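Long-range contacts in 457aa long hypothetical protein (PDB 2CSU), which is a hypothetical protein of unestablished function whose domains resemble those of the CoA-binding and succinyl-CoA ligase families: residues A[359-364]-A[397-402]; A[369-374]-A[403-408]. All blocks are in the same frame, centred on the assembly; numbering follows the deposited sequence.

Contact 1 of 2, residues A[359-364]-A[397-402]; sequences TAKLLL and VKEVNN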
# COMPACT_ATOMS: atom_id res chain seq x y z
N THR A 359 -16.78 -21.82 9.22
CA THR A 359 -15.60 -22.28 8.48
C THR A 359 -14.29 -22.08 9.26
O THR A 359 -13.42 -22.96 9.27
CB THR A 359 -15.49 -21.56 7.12
OG1 THR A 359 -16.66 -21.83 6.34
CG2 THR A 359 -14.27 -22.06 6.37
N ALA A 360 -14.15 -20.93 9.91
CA ALA A 360 -12.94 -20.64 10.68
C ALA A 360 -12.79 -21.62 11.84
O ALA A 360 -11.69 -22.14 12.09
CB ALA A 360 -12.98 -19.20 11.20
N LYS A 361 -13.90 -21.87 12.53
CA LYS A 361 -13.94 -22.81 13.65
C LYS A 361 -13.51 -24.18 13.16
O LYS A 361 -12.61 -24.81 13.73
CB LYS A 361 -15.37 -22.86 14.21
CG LYS A 361 -15.58 -23.81 15.39
CD LYS A 361 -16.92 -23.54 16.09
CE LYS A 361 -17.51 -24.82 16.71
NZ LYS A 361 -18.82 -24.58 17.39
N LEU A 362 -14.14 -24.63 12.09
CA LEU A 362 -13.84 -25.92 11.49
C LEU A 362 -12.38 -26.04 11.06
O LEU A 362 -11.75 -27.07 11.28
CB LEU A 362 -14.74 -26.17 10.28
CG LEU A 362 -16.16 -26.69 10.56
CD1 LEU A 362 -17.04 -26.50 9.34
CD2 LEU A 362 -16.07 -28.15 10.96
N LEU A 363 -11.85 -24.99 10.41
CA LEU A 363 -10.46 -25.03 9.97
C LEU A 363 -9.49 -25.00 11.15
O LEU A 363 -8.50 -25.73 11.15
CB LEU A 363 -10.16 -23.86 9.02
CG LEU A 363 -10.76 -23.96 7.63
CD1 LEU A 363 -10.54 -22.65 6.87
CD2 LEU A 363 -10.14 -25.13 6.89
N LEU A 364 -9.78 -24.17 12.15
CA LEU A 364 -8.92 -24.08 13.33
C LEU A 364 -8.97 -25.36 14.18
O LEU A 364 -8.09 -25.59 15.01
CB LEU A 364 -9.33 -22.88 14.20
CG LEU A 364 -9.03 -21.47 13.69
CD1 LEU A 364 -9.73 -20.46 14.57
CD2 LEU A 364 -7.54 -21.21 13.68
N VAL A 397 -12.31 -17.59 16.60
CA VAL A 397 -11.02 -17.66 17.30
C VAL A 397 -11.24 -17.68 18.81
O VAL A 397 -10.63 -18.46 19.54
CB VAL A 397 -10.11 -16.44 16.95
CG1 VAL A 397 -8.84 -16.48 17.80
CG2 VAL A 397 -9.76 -16.44 15.46
N LYS A 398 -12.14 -16.80 19.26
CA LYS A 398 -12.44 -16.71 20.69
C LYS A 398 -13.06 -18.00 21.24
O LYS A 398 -13.11 -18.23 22.45
CB LYS A 398 -13.41 -15.54 20.89
CG LYS A 398 -13.53 -15.15 22.36
CD LYS A 398 -14.84 -14.41 22.66
CE LYS A 398 -14.78 -13.59 23.96
NZ LYS A 398 -15.42 -12.30 23.75
N GLU A 399 -13.59 -18.84 20.33
CA GLU A 399 -14.29 -20.02 20.81
C GLU A 399 -13.35 -21.22 20.94
O GLU A 399 -13.15 -21.77 22.02
CB GLU A 399 -15.43 -20.33 19.84
CG GLU A 399 -16.77 -20.53 20.55
CD GLU A 399 -17.67 -21.40 19.70
OE1 GLU A 399 -17.25 -22.48 19.32
OE2 GLU A 399 -18.79 -20.99 19.43
N VAL A 400 -12.80 -21.65 19.79
CA VAL A 400 -11.88 -22.79 19.82
C VAL A 400 -10.77 -22.57 20.85
O VAL A 400 -10.34 -23.47 21.56
CB VAL A 400 -11.26 -22.96 18.44
CG1 VAL A 400 -10.32 -24.17 18.43
CG2 VAL A 400 -12.36 -23.18 17.42
N ASN A 401 -10.28 -21.32 20.87
CA ASN A 401 -9.29 -20.94 21.88
C ASN A 401 -8.09 -21.88 21.93
O ASN A 401 -7.62 -22.29 22.98
CB ASN A 401 -9.98 -20.89 23.23
CG ASN A 401 -10.17 -19.45 23.63
OD1 ASN A 401 -9.27 -18.62 23.49
ND2 ASN A 401 -11.40 -19.14 24.07
N ASN A 402 -7.62 -22.27 20.73
CA ASN A 402 -6.31 -22.88 20.68
C ASN A 402 -5.25 -21.79 20.52
O ASN A 402 -5.49 -20.61 20.73
CB ASN A 402 -6.25 -23.87 19.53
CG ASN A 402 -6.61 -23.19 18.23
OD1 ASN A 402 -6.39 -22.00 18.05
ND2 ASN A 402 -7.12 -24.00 17.29
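Lys361 and Val400 bring the backbones of 359-364 and 397-402 nearest each other, their CA atoms 6.5 Å apart. Residues 359-364 are all helical and belong to helix 353-365, whereas 397-402 holds the last turn of helix 388-400 and its exit. There Asn401 takes positive phi and ends the helical run, and the chain turns so that Asn402 faces the neighbouring helix.

Three apolar side chains fill the middle of the interface. Leu364 lays CD1 against CG2 of Val397 at 4.1 Å, the two side chains running at a slant to one another. Val400 points its CB toward the other helix; with CG1 anti to the backbone N (chi1 -178°), its second methyl, CG2, settles 3.9 Å from CG of Lys361. Lys361 thus contributes its aliphatic stem before its extended chain carries NZ outward to OE1 of Glu399, a salt bridge at 3.3 Å whose hydrogen bond is weak. Tyr357 OH is hydrogen-bonded to both Lys361 NZ and Glu399 OE2, joining the two charged ends through a third group. At the helix ends, ND2 of Asn402 comes within 2.9 Å of O of Leu364.

The chemistry is therefore graded, with apolar methyls around the buried Leu364 in the middle and an ion pair at the solvent-facing margin, where a long bond and nearby solvent probably make the electrostatic gain modest.

Contact 2 of 2, residues A[369-374]-A[403-408]; sequences VDMLIA and EKPVLA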
# COMPACT_ATOMS: atom_id res chain seq x y z
N VAL A 369 -4.18 -28.18 10.40
CA VAL A 369 -4.03 -26.75 10.16
C VAL A 369 -3.16 -26.14 11.25
O VAL A 369 -3.45 -26.29 12.44
CB VAL A 369 -5.41 -26.04 10.15
CG1 VAL A 369 -5.23 -24.54 9.95
CG2 VAL A 369 -6.28 -26.61 9.02
N ASP A 370 -2.09 -25.46 10.85
CA ASP A 370 -1.19 -24.83 11.80
C ASP A 370 -1.44 -23.32 11.85
O ASP A 370 -1.14 -22.66 12.84
CB ASP A 370 0.26 -25.09 11.39
CG ASP A 370 0.61 -26.56 11.45
OD1 ASP A 370 1.45 -27.00 10.64
OD2 ASP A 370 0.04 -27.26 12.32
N MSE A 371 -1.99 -22.80 10.76
CA MSE A 371 -2.27 -21.39 10.65
C MSE A 371 -3.50 -21.16 9.79
O MSE A 371 -3.75 -21.90 8.85
CB MSE A 371 -1.05 -20.68 10.05
CG MSE A 371 -1.04 -19.17 10.20
SE MSE A 371 0.60 -18.49 9.89
CE MSE A 371 0.45 -18.15 8.32
N LEU A 372 -4.28 -20.13 10.11
CA LEU A 372 -5.48 -19.81 9.35
C LEU A 372 -5.40 -18.40 8.77
O LEU A 372 -5.20 -17.43 9.49
CB LEU A 372 -6.71 -19.94 10.25
CG LEU A 372 -8.13 -19.74 9.68
CD1 LEU A 372 -8.39 -20.82 8.64
CD2 LEU A 372 -9.17 -19.83 10.76
N ILE A 373 -5.53 -18.30 7.45
CA ILE A 373 -5.60 -17.02 6.75
C ILE A 373 -7.02 -16.72 6.26
O ILE A 373 -7.58 -17.39 5.40
CB ILE A 373 -4.64 -17.07 5.56
CG1 ILE A 373 -3.19 -17.00 6.06
CG2 ILE A 373 -4.88 -15.86 4.64
CD1 ILE A 373 -2.18 -16.95 4.92
N ALA A 374 -7.63 -15.68 6.87
CA ALA A 374 -8.98 -15.30 6.45
C ALA A 374 -8.98 -14.16 5.41
O ALA A 374 -8.54 -13.05 5.66
CB ALA A 374 -9.76 -14.87 7.70
N GLU A 403 -4.01 -22.13 20.16
CA GLU A 403 -3.07 -21.04 19.92
C GLU A 403 -2.34 -21.21 18.61
O GLU A 403 -1.13 -21.05 18.52
CB GLU A 403 -2.08 -21.01 21.08
CG GLU A 403 -2.63 -20.26 22.30
CD GLU A 403 -1.96 -18.91 22.40
OE1 GLU A 403 -0.73 -18.86 22.42
OE2 GLU A 403 -2.68 -17.91 22.47
N LYS A 404 -3.26 -21.33 17.67
CA LYS A 404 -2.89 -21.27 16.26
C LYS A 404 -3.02 -19.85 15.74
O LYS A 404 -4.07 -19.23 15.85
CB LYS A 404 -3.76 -22.22 15.43
CG LYS A 404 -3.57 -23.70 15.78
CD LYS A 404 -4.64 -24.54 15.11
CE LYS A 404 -4.55 -26.01 15.51
NZ LYS A 404 -5.42 -26.84 14.61
N PRO A 405 -1.95 -19.32 15.16
CA PRO A 405 -1.97 -17.96 14.62
C PRO A 405 -3.07 -17.79 13.57
O PRO A 405 -3.33 -18.68 12.77
CB PRO A 405 -0.57 -17.81 14.03
CG PRO A 405 -0.23 -19.20 13.59
CD PRO A 405 -0.71 -20.03 14.76
N VAL A 406 -3.71 -16.62 13.60
CA VAL A 406 -4.74 -16.28 12.63
C VAL A 406 -4.43 -14.95 11.95
O VAL A 406 -4.20 -13.92 12.58
CB VAL A 406 -6.07 -16.19 13.37
CG1 VAL A 406 -7.17 -15.74 12.41
CG2 VAL A 406 -6.44 -17.54 13.95
N LEU A 407 -4.36 -15.01 10.61
CA LEU A 407 -4.10 -13.79 9.85
C LEU A 407 -5.29 -13.43 8.97
O LEU A 407 -6.03 -14.28 8.50
CB LEU A 407 -2.86 -14.03 8.98
CG LEU A 407 -1.63 -14.38 9.82
CD1 LEU A 407 -0.38 -14.58 8.96
CD2 LEU A 407 -1.29 -13.30 10.84
N ALA A 408 -5.48 -12.12 8.78
CA ALA A 408 -6.60 -11.67 7.96
C ALA A 408 -6.13 -10.81 6.79
O ALA A 408 -5.16 -10.06 6.87
CB ALA A 408 -7.56 -10.88 8.84
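Met371, a selenomethionine, passes its side chain across the ring of Pro405 at about a right angle, and CG of Met371 lies a tight 3.5 Å from CG of Pro405. With CG anti to the backbone N (chi1 -165°), the chain runs extended as far as SE and then bends at chi3 (94°), which takes CE to within 3.7 Å of CD1 of Leu407. On that same side of the sheet CG1 of Ile373 touches CB of Leu407, and helix 434-450 covers Met371, Pro405 and Leu407 through Ala441, Val437 and Leu444. Leu372 and Val406 turn to the other face, their side chains meeting more loosely, and there they pack on Leu364 of helix 353-365.

Beneath the side chains, strands 371-374 and 406-408 pair in parallel, their directions 17° apart. Leu372 uses both its N and its O: N donates to Pro405 O, and O receives Leu407 N at 2.8 Å. Ala374 N continues the pattern to Leu407 O at 2.7 Å.

Ahead of the strands, Lys404 stretches its extended chain along the carbonyls of Asp370 and Val369, and NZ reaches Val369 O at 3.0 Å in the carbonyl plane. Leu364 O is a second acceptor for this ammonium group. Two main-chain carbonyls thus share one lysine, and its charge is probably stabilised by their dipoles rather than by Asp370, whose OD2 stays 5.9 Å from Lys404 NZ.

In the fold
From the N terminus, the chain runs through helix 353-365, strand 371-377, helix 388-400 and strand 406-411 in turn. Contact 1 closes the first loop when 397-402 returns to 359-364; contact 2 closes the second when 403-408 returns to 369-374, so the loops cross rather than nest. Contact 2 pairs the two strands of a right-handed beta-alpha-beta crossover, as is usual for such units, and contact 1 sets its connecting helix beside the preceding one. With centres 9 Å apart, the contacts meet directly: Leu363 packs on Leu372 and Val369, tying the helical layer to the parallel part of the sheet within the Ligase-CoA domain.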